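Local coordinates for protein putative C39-like peptidase (PDB 3ERV) that is of unknown function but, as a C39-like member of the papain-type peptidase clan, probably hydrolyses peptide bonds with a catalytic cysteine, at residues E45-C50 against Y98-S103. Sequence-based numbering, arbitrary orientation.
Sequences ELDRGC and YTFSES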
loop_
_atom_site.group_PDB
_atom_site.type_symbol
_atom_site.label_atom_id
_atom_site.label_comp_id
_atom_site.label_asym_id
_atom_site.label_seq_id
_atom_site.Cartn_x
_atom_site.Cartn_y
_atom_site.Cartn_z
ATOM N N GLU A 45 -12.861 -6.548 -10.347
ATOM C CA GLU A 45 -12.987 -5.177 -10.885
ATOM C C GLU A 45 -11.691 -4.375 -11.143
ATOM O O GLU A 45 -11.626 -3.586 -12.069
ATOM C CB GLU A 45 -13.901 -4.364 -9.973
ATOM C CG GLU A 45 -15.207 -5.042 -9.770
ATOM C CD GLU A 45 -15.281 -5.956 -8.558
ATOM O OE1 GLU A 45 -14.285 -6.472 -7.995
ATOM O OE2 GLU A 45 -16.413 -6.157 -8.166
ATOM N N LEU A 46 -10.661 -4.594 -10.349
ATOM C CA LEU A 46 -9.464 -3.731 -10.386
ATOM C C LEU A 46 -8.224 -4.564 -10.570
ATOM O O LEU A 46 -7.663 -5.017 -9.575
ATOM C CB LEU A 46 -9.334 -2.928 -9.083
ATOM C CG LEU A 46 -10.483 -1.947 -8.738
ATOM C CD1 LEU A 46 -10.099 -1.105 -7.511
ATOM C CD2 LEU A 46 -10.736 -1.021 -9.977
ATOM N N ASP A 47 -7.801 -4.764 -11.821
ATOM C CA ASP A 47 -6.603 -5.591 -12.091
ATOM C C ASP A 47 -5.406 -5.007 -11.380
ATOM O O ASP A 47 -4.570 -5.757 -10.846
ATOM C CB ASP A 47 -6.282 -5.701 -13.598
ATOM C CG ASP A 47 -7.207 -6.660 -14.318
ATOM O OD1 ASP A 47 -7.913 -7.441 -13.632
ATOM O OD2 ASP A 47 -7.297 -6.578 -15.569
ATOM N N ARG A 48 -5.347 -3.668 -11.313
ATOM C CA ARG A 48 -4.257 -3.048 -10.591
ATOM C C ARG A 48 -4.735 -2.259 -9.380
ATOM O O ARG A 48 -4.271 -1.139 -9.139
ATOM C CB ARG A 48 -3.405 -2.145 -11.490
ATOM C CG ARG A 48 -2.607 -2.910 -12.536
ATOM C CD ARG A 48 -1.650 -2.025 -13.359
ATOM N NE ARG A 48 -1.127 -2.763 -14.529
ATOM C CZ ARG A 48 -1.713 -2.829 -15.734
ATOM N NH1 ARG A 48 -2.853 -2.167 -16.001
ATOM N NH2 ARG A 48 -1.138 -3.549 -16.713
ATOM N N GLY A 49 -5.646 -2.839 -8.613
ATOM C CA GLY A 49 -6.199 -2.124 -7.481
ATOM C C GLY A 49 -5.666 -2.414 -6.083
ATOM O O GLY A 49 -6.353 -2.114 -5.118
ATOM N N CYS A 50 -4.468 -2.980 -5.942
ATOM C CA CYS A 50 -3.963 -3.337 -4.600
ATOM C C CYS A 50 -3.830 -2.116 -3.660
ATOM O O CYS A 50 -4.212 -2.188 -2.512
ATOM C CB CYS A 50 -2.642 -4.130 -4.653
ATOM S SG CYS A 50 -1.205 -3.245 -5.366
ATOM N N TYR A 98 -7.590 -0.312 -13.967
ATOM C CA TYR A 98 -8.716 -1.206 -14.188
ATOM C C TYR A 98 -8.334 -2.511 -14.896
ATOM O O TYR A 98 -8.785 -3.609 -14.501
ATOM C CB TYR A 98 -9.784 -0.522 -15.064
ATOM C CG TYR A 98 -10.424 0.668 -14.407
ATOM C CD1 TYR A 98 -11.216 0.516 -13.265
ATOM C CD2 TYR A 98 -10.234 1.959 -14.917
ATOM C CE1 TYR A 98 -11.789 1.624 -12.641
ATOM C CE2 TYR A 98 -10.821 3.062 -14.299
ATOM C CZ TYR A 98 -11.578 2.885 -13.153
ATOM O OH TYR A 98 -12.121 3.996 -12.544
ATOM N N THR A 99 -7.550 -2.394 -15.965
ATOM C CA THR A 99 -7.310 -3.580 -16.816
ATOM C C THR A 99 -5.840 -3.858 -17.200
ATOM O O THR A 99 -5.148 -2.970 -17.687
ATOM C CB THR A 99 -8.191 -3.587 -18.084
ATOM O OG1 THR A 99 -7.940 -4.796 -18.810
ATOM C CG2 THR A 99 -7.895 -2.389 -18.999
ATOM N N PHE A 100 -5.415 -5.118 -17.024
ATOM C CA PHE A 100 -4.093 -5.612 -17.457
ATOM C C PHE A 100 -3.966 -5.449 -18.978
ATOM O O PHE A 100 -2.880 -5.402 -19.543
ATOM C CB PHE A 100 -3.916 -7.092 -17.073
ATOM C CG PHE A 100 -3.542 -7.323 -15.605
ATOM C CD1 PHE A 100 -2.518 -6.629 -15.022
ATOM C CD2 PHE A 100 -4.217 -8.251 -14.841
ATOM C CE1 PHE A 100 -2.163 -6.864 -13.726
ATOM C CE2 PHE A 100 -3.890 -8.453 -13.526
ATOM C CZ PHE A 100 -2.847 -7.770 -12.979
ATOM N N SER A 101 -5.073 -5.347 -19.673
ATOM C CA SER A 101 -4.970 -5.211 -21.124
ATOM C C SER A 101 -4.391 -3.872 -21.545
ATOM O O SER A 101 -4.159 -3.662 -22.726
ATOM C CB SER A 101 -6.329 -5.435 -21.799
ATOM O OG SER A 101 -7.192 -4.315 -21.585
ATOM N N GLU A 102 -4.162 -2.950 -20.606
ATOM C CA GLU A 102 -3.469 -1.688 -20.924
ATOM C C GLU A 102 -2.307 -1.600 -19.988
ATOM O O GLU A 102 -2.331 -2.255 -18.956
ATOM C CB GLU A 102 -4.390 -0.495 -20.700
ATOM C CG GLU A 102 -5.597 -0.564 -21.588
ATOM C CD GLU A 102 -5.226 -0.273 -23.031
ATOM O OE1 GLU A 102 -4.237 0.466 -23.235
ATOM O OE2 GLU A 102 -5.930 -0.748 -23.960
ATOM N N SER A 103 -1.286 -0.821 -20.350
ATOM C CA SER A 103 -0.125 -0.613 -19.464
ATOM C C SER A 103 -0.487 0.079 -18.167
ATOM O O SER A 103 -1.308 0.988 -18.171
ATOM C CB SER A 103 0.916 0.270 -20.156
ATOM O OG SER A 103 1.261 -0.310 -21.386
HETATM O O HOH W 1 -9.818 -7.040 -17.588
#
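Leu46 lays CD2 3.7 Å from CD1 of Tyr98, the two side chains running side by side, where two surface loops dock in this papain-like (clan CA) fold. Each loop carries a type I beta turn, Leu46 to Gly49 in one and Thr99 to Glu102 in the other. Asp47 is gripped from both ends: its backbone N donates to Tyr98 O (3.1 Å), while its OD2 accepts Phe100 N at 2.8 Å in a nearly straight bond (166°) on the anti lone pair. With CG beside its own backbone N (chi1 -76°), the Asp47 carboxylate lies nearly parallel to the Phe100 ring, and CB makes a CH-pi contact over that ring's face. Arg48 stretches across to the second turn, Phe100 CD1 over one guanidinium face and Ser103 C over the opposite one. Arg48 NH1 bonds Asn96 O and reaches Thr99 O (3.0 Å) from the face opposite Glu102 N; Arg48 NH2 lies in the carbonyl plane of Glu102 O (2.9 Å), though that oxygen is tilted 22° from the guanidinium plane. Gly49 is N-cap of helix 50-61, whose first residue, Cys50, is the probable nucleophile of a Cys-His-Asp triad with His178 and Asp194; Gly49 O accepts from Thr53 OG1.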